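Local coordinates for ditrans,polycis-undecaprenyl-diphosphate synthase ((2E,6E)-farnesyl-diphosphate specific) (Acinetobacter baumannii, PDB 6ACS), which probably condenses eight isopentenyl diphosphates onto farnesyl diphosphate, making undecaprenyl diphosphate, the precursor of the lipid carrier for bacterial cell-wall polysaccharides, at residues L77-I89 against L108-Q122. Residues are numbered along the deposited sequence; the frame is centred on the assembly and turned at random.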
loop_
_atom_site.group_PDB
_atom_site.type_symbol
_atom_site.label_atom_id
_atom_site.label_comp_id
_atom_site.label_asym_id
_atom_site.label_seq_id
_atom_site.Cartn_x
_atom_site.Cartn_y
_atom_site.Cartn_z
ATOM N N LEU B 77 4.609 -26.552 10.214
ATOM C CA LEU B 77 5.143 -25.286 9.720
ATOM C C LEU B 77 5.931 -24.564 10.804
ATOM O O LEU B 77 7.001 -24.005 10.535
ATOM C CB LEU B 77 4.006 -24.403 9.206
ATOM C CG LEU B 77 3.348 -24.861 7.909
ATOM C CD1 LEU B 77 2.052 -24.106 7.673
ATOM C CD2 LEU B 77 4.320 -24.657 6.742
ATOM N N MET B 78 5.434 -24.595 12.043
ATOM C CA MET B 78 6.145 -23.961 13.148
ATOM C C MET B 78 7.479 -24.640 13.404
ATOM O O MET B 78 8.495 -23.973 13.629
ATOM C CB MET B 78 5.292 -24.018 14.416
ATOM C CG MET B 78 4.013 -23.218 14.367
ATOM S SD MET B 78 4.279 -21.453 14.534
ATOM C CE MET B 78 4.494 -20.922 12.834
ATOM N N LYS B 79 7.494 -25.972 13.388
ATOM C CA LYS B 79 8.750 -26.693 13.578
ATOM C C LYS B 79 9.730 -26.383 12.454
ATOM O O LYS B 79 10.938 -26.232 12.688
ATOM C CB LYS B 79 8.480 -28.196 13.667
ATOM C CG LYS B 79 9.727 -29.007 13.947
ATOM C CD LYS B 79 10.360 -28.555 15.260
ATOM C CE LYS B 79 11.858 -28.832 15.291
ATOM N NZ LYS B 79 12.455 -28.494 16.618
ATOM N N LEU B 80 9.228 -26.284 11.223
ATOM C CA LEU B 80 10.105 -25.962 10.106
ATOM C C LEU B 80 10.707 -24.578 10.285
ATOM O O LEU B 80 11.903 -24.376 10.055
ATOM C CB LEU B 80 9.329 -26.057 8.794
ATOM C CG LEU B 80 10.146 -26.041 7.510
ATOM C CD1 LEU B 80 11.212 -27.132 7.534
ATOM C CD2 LEU B 80 9.209 -26.229 6.324
ATOM N N LEU B 81 9.887 -23.617 10.710
ATOM C CA LEU B 81 10.385 -22.272 10.973
ATOM C C LEU B 81 11.455 -22.283 12.057
ATOM O O LEU B 81 12.507 -21.649 11.907
ATOM C CB LEU B 81 9.217 -21.362 11.372
ATOM C CG LEU B 81 9.546 -19.926 11.758
ATOM C CD1 LEU B 81 10.193 -19.207 10.582
ATOM C CD2 LEU B 81 8.274 -19.202 12.198
ATOM N N GLU B 82 11.216 -23.017 13.144
ATOM C CA GLU B 82 12.203 -23.081 14.225
ATOM C C GLU B 82 13.523 -23.670 13.734
ATOM O O GLU B 82 14.610 -23.140 14.023
ATOM C CB GLU B 82 11.653 -23.898 15.394
ATOM C CG GLU B 82 10.463 -23.267 16.091
ATOM C CD GLU B 82 9.799 -24.207 17.083
ATOM O OE1 GLU B 82 10.124 -25.411 17.070
ATOM O OE2 GLU B 82 8.955 -23.740 17.877
ATOM N N GLU B 83 13.450 -24.778 12.993
ATOM C CA GLU B 83 14.667 -25.403 12.483
ATOM C C GLU B 83 15.389 -24.478 11.514
ATOM O O GLU B 83 16.626 -24.444 11.475
ATOM C CB GLU B 83 14.329 -26.731 11.807
ATOM C CG GLU B 83 15.460 -27.733 11.826
ATOM C CD GLU B 83 15.146 -28.928 12.700
ATOM O OE1 GLU B 83 13.958 -29.316 12.774
ATOM O OE2 GLU B 83 16.085 -29.473 13.321
ATOM N N THR B 84 14.633 -23.716 10.724
ATOM C CA THR B 84 15.249 -22.804 9.768
ATOM C C THR B 84 15.942 -21.642 10.474
ATOM O O THR B 84 17.036 -21.224 10.069
ATOM C CB THR B 84 14.190 -22.315 8.782
ATOM O OG1 THR B 84 13.566 -23.454 8.160
ATOM C CG2 THR B 84 14.815 -21.418 7.718
ATOM N N ILE B 85 15.325 -21.100 11.525
ATOM C CA ILE B 85 15.991 -20.060 12.310
ATOM C C ILE B 85 17.303 -20.597 12.874
ATOM O O ILE B 85 18.354 -19.930 12.815
ATOM C CB ILE B 85 15.059 -19.546 13.424
ATOM C CG1 ILE B 85 13.822 -18.870 12.819
ATOM C CG2 ILE B 85 15.802 -18.590 14.341
ATOM C CD1 ILE B 85 12.772 -18.525 13.836
ATOM N N HIS B 86 17.255 -21.812 13.439
ATOM C CA HIS B 86 18.469 -22.439 13.961
ATOM C C HIS B 86 19.537 -22.541 12.883
ATOM O O HIS B 86 20.702 -22.195 13.110
ATOM C CB HIS B 86 18.163 -23.834 14.510
ATOM C CG HIS B 86 17.557 -23.838 15.878
ATOM N ND1 HIS B 86 18.139 -23.203 16.954
ATOM C CD2 HIS B 86 16.433 -24.426 16.353
ATOM C CE1 HIS B 86 17.391 -23.384 18.029
ATOM N NE2 HIS B 86 16.350 -24.125 17.692
ATOM N N GLU B 87 19.145 -22.992 11.688
ATOM C CA GLU B 87 20.097 -23.184 10.597
ATOM C C GLU B 87 20.669 -21.860 10.099
ATOM O O GLU B 87 21.814 -21.816 9.633
ATOM C CB GLU B 87 19.408 -23.940 9.455
ATOM C CG GLU B 87 20.252 -24.179 8.209
ATOM C CD GLU B 87 19.530 -25.029 7.166
ATOM O OE1 GLU B 87 18.425 -25.531 7.464
ATOM O OE2 GLU B 87 20.065 -25.191 6.046
ATOM N N GLN B 88 19.904 -20.776 10.202
ATOM C CA GLN B 88 20.337 -19.499 9.647
ATOM C C GLN B 88 21.217 -18.677 10.584
ATOM O O GLN B 88 22.000 -17.851 10.099
ATOM C CB GLN B 88 19.120 -18.672 9.221
ATOM C CG GLN B 88 18.427 -19.211 7.973
ATOM C CD GLN B 88 19.301 -19.106 6.730
ATOM O OE1 GLN B 88 20.098 -18.178 6.595
ATOM N NE2 GLN B 88 19.163 -20.067 5.823
ATOM N N ILE B 89 21.093 -18.848 11.906
ATOM C CA ILE B 89 21.894 -18.026 12.828
ATOM C C ILE B 89 23.382 -17.982 12.452
ATOM O O ILE B 89 23.947 -16.877 12.379
ATOM C CB ILE B 89 21.650 -18.465 14.279
ATOM C CG1 ILE B 89 20.245 -18.042 14.719
ATOM C CG2 ILE B 89 22.712 -17.883 15.198
ATOM C CD1 ILE B 89 19.789 -18.654 16.021
ATOM N N LEU B 108 1.786 -17.349 19.206
ATOM C CA LEU B 108 2.809 -18.283 18.767
ATOM C C LEU B 108 3.223 -19.207 19.910
ATOM O O LEU B 108 3.138 -18.828 21.083
ATOM C CB LEU B 108 4.035 -17.535 18.268
ATOM C CG LEU B 108 3.857 -16.650 17.046
ATOM C CD1 LEU B 108 5.202 -16.036 16.688
ATOM C CD2 LEU B 108 3.315 -17.488 15.898
ATOM N N PRO B 109 3.698 -20.416 19.599
ATOM C CA PRO B 109 4.224 -21.279 20.663
ATOM C C PRO B 109 5.347 -20.570 21.403
ATOM O O PRO B 109 6.164 -19.865 20.804
ATOM C CB PRO B 109 4.742 -22.512 19.907
ATOM C CG PRO B 109 4.078 -22.472 18.564
ATOM C CD PRO B 109 3.839 -21.021 18.260
ATOM N N SER B 110 5.384 -20.770 22.721
ATOM C CA SER B 110 6.365 -20.071 23.546
ATOM C C SER B 110 7.794 -20.405 23.132
ATOM O O SER B 110 8.680 -19.547 23.224
ATOM C CB SER B 110 6.132 -20.385 25.024
ATOM O OG SER B 110 6.118 -21.781 25.254
ATOM N N HIS B 111 8.040 -21.636 22.676
ATOM C CA HIS B 111 9.391 -22.011 22.265
ATOM C C HIS B 111 9.819 -21.239 21.019
ATOM O O HIS B 111 10.983 -20.833 20.898
ATOM C CB HIS B 111 9.467 -23.514 22.017
ATOM C CG HIS B 111 10.861 -24.020 21.821
ATOM N ND1 HIS B 111 11.743 -24.186 22.870
ATOM C CD2 HIS B 111 11.536 -24.381 20.703
ATOM C CE1 HIS B 111 12.894 -24.640 22.408
ATOM N NE2 HIS B 111 12.795 -24.763 21.096
ATOM N N LEU B 112 8.889 -21.025 20.085
ATOM C CA LEU B 112 9.193 -20.217 18.907
ATOM C C LEU B 112 9.447 -18.766 19.284
ATOM O O LEU B 112 10.340 -18.123 18.721
ATOM C CB LEU B 112 8.053 -20.300 17.893
ATOM C CG LEU B 112 8.181 -19.387 16.661
ATOM C CD1 LEU B 112 9.470 -19.634 15.882
ATOM C CD2 LEU B 112 6.973 -19.522 15.758
ATOM N N VAL B 113 8.656 -18.223 20.213
ATOM C CA VAL B 113 8.868 -16.847 20.654
ATOM C C VAL B 113 10.248 -16.699 21.281
ATOM O O VAL B 113 10.987 -15.747 20.990
ATOM C CB VAL B 113 7.760 -16.414 21.628
ATOM C CG1 VAL B 113 8.031 -15.000 22.121
ATOM C CG2 VAL B 113 6.400 -16.515 20.956
ATOM N N ALA B 114 10.616 -17.643 22.151
ATOM C CA ALA B 114 11.933 -17.599 22.779
ATOM C C ALA B 114 13.039 -17.705 21.737
ATOM O O ALA B 114 14.060 -17.012 21.832
ATOM C CB ALA B 114 12.053 -18.715 23.820
ATOM N N LEU B 115 12.845 -18.556 20.723
ATOM C CA LEU B 115 13.849 -18.688 19.680
ATOM C C LEU B 115 13.981 -17.404 18.869
ATOM O O LEU B 115 15.095 -17.007 18.514
ATOM C CB LEU B 115 13.497 -19.867 18.778
ATOM C CG LEU B 115 14.445 -20.160 17.616
ATOM C CD1 LEU B 115 15.886 -20.305 18.105
ATOM C CD2 LEU B 115 13.993 -21.411 16.895
ATOM N N MET B 116 12.857 -16.745 18.567
ATOM C CA MET B 116 12.901 -15.454 17.880
ATOM C C MET B 116 13.656 -14.415 18.702
ATOM O O MET B 116 14.482 -13.661 18.170
ATOM C CB MET B 116 11.486 -14.958 17.592
ATOM C CG MET B 116 10.706 -15.784 16.594
ATOM S SD MET B 116 9.032 -15.130 16.459
ATOM C CE MET B 116 8.479 -15.928 14.952
ATOM N N GLU B 117 13.350 -14.331 20.001
ATOM C CA GLU B 117 14.053 -13.374 20.854
ATOM C C GLU B 117 15.550 -13.668 20.893
ATOM O O GLU B 117 16.381 -12.749 20.806
ATOM C CB GLU B 117 13.451 -13.400 22.256
ATOM C CG GLU B 117 12.021 -12.920 22.263
ATOM C CD GLU B 117 11.295 -13.237 23.553
ATOM O OE1 GLU B 117 11.772 -14.099 24.325
ATOM O OE2 GLU B 117 10.233 -12.632 23.788
ATOM N N ASP B 118 15.907 -14.947 21.003
ATOM C CA ASP B 118 17.310 -15.345 21.035
ATOM C C ASP B 118 18.013 -15.007 19.725
ATOM O O ASP B 118 19.150 -14.529 19.734
ATOM C CB ASP B 118 17.417 -16.842 21.334
ATOM C CG ASP B 118 16.895 -17.207 22.716
ATOM O OD1 ASP B 118 16.740 -16.302 23.565
ATOM O OD2 ASP B 118 16.643 -18.409 22.952
ATOM N N ALA B 119 17.356 -15.251 18.587
ATOM C CA ALA B 119 17.969 -14.938 17.300
ATOM C C ALA B 119 18.188 -13.439 17.145
ATOM O O ALA B 119 19.247 -12.995 16.661
ATOM C CB ALA B 119 17.103 -15.474 16.155
ATOM N N GLU B 120 17.195 -12.638 17.542
ATOM C CA GLU B 120 17.359 -11.192 17.438
ATOM C C GLU B 120 18.511 -10.705 18.305
ATOM O O GLU B 120 19.348 -9.921 17.842
ATOM C CB GLU B 120 16.062 -10.474 17.805
ATOM C CG GLU B 120 14.952 -10.652 16.781
ATOM C CD GLU B 120 13.662 -9.952 17.183
ATOM O OE1 GLU B 120 13.465 -9.743 18.397
ATOM O OE2 GLU B 120 12.852 -9.609 16.292
ATOM N N GLN B 121 18.598 -11.191 19.551
ATOM C CA GLN B 121 19.673 -10.744 20.436
ATOM C C GLN B 121 21.035 -11.243 19.969
ATOM O O GLN B 121 22.031 -10.519 20.067
ATOM C CB GLN B 121 19.414 -11.197 21.874
ATOM C CG GLN B 121 18.211 -10.544 22.536
ATOM C CD GLN B 121 17.785 -11.267 23.806
ATOM O OE1 GLN B 121 18.451 -12.204 24.256
ATOM N NE2 GLN B 121 16.681 -10.818 24.400
ATOM N N GLN B 122 21.101 -12.469 19.445
ATOM C CA GLN B 122 22.377 -13.013 19.005
ATOM C C GLN B 122 22.904 -12.284 17.781
ATOM O O GLN B 122 24.119 -12.245 17.569
ATOM C CB GLN B 122 22.242 -14.505 18.690
ATOM C CG GLN B 122 22.148 -15.427 19.891
ATOM C CD GLN B 122 22.347 -16.878 19.501
ATOM O OE1 GLN B 122 23.328 -17.224 18.844
ATOM N NE2 GLN B 122 21.415 -17.734 19.903
#
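Glu82 OE2 lies at the first turn of helix 110-123, 3.5 Å from Leu112 N but not hydrogen-bonded to it, and in the plane of the His111 ring, 3.9 Å from its CD2 edge. The helix N-terminus would probably favour this carboxylate, whose OE1 also has a long salt bridge to Lys79. Next to it begins the apolar seam. Leu112 enters as a knob among Met78, Leu81, Glu82 and Ile85; its CD2 meets Met78 SD at 3.5 Å. The Met78 chain is bent at chi2 and chi3, and its sulfur also meets Pro109 CD. Leu115 brings both methyls to the His86 imidazole: CD2 sits over one face, offset toward the rim, a CH-pi contact 4.0 Å from the centroid, and CD1 reaches CE1; CD2 also lies against Glu82 O. Ile85 CG2 packs 3.8 Å from Ala119 CB, and Ile89 CD1 reaches the same methyl at 4.2 Å. Ile85 and Met116 also rest on Phe101 of strand 97-102. The axes of 77-89 and 110-122 run 22° from parallel and approach to 10.4 Å. Their helices are successive connections, 56-61 to 97-102 and 97-102 to 129-134, packed beside edge strand 97-102 of the parallel sheet of the cis-prenyltransferase fold.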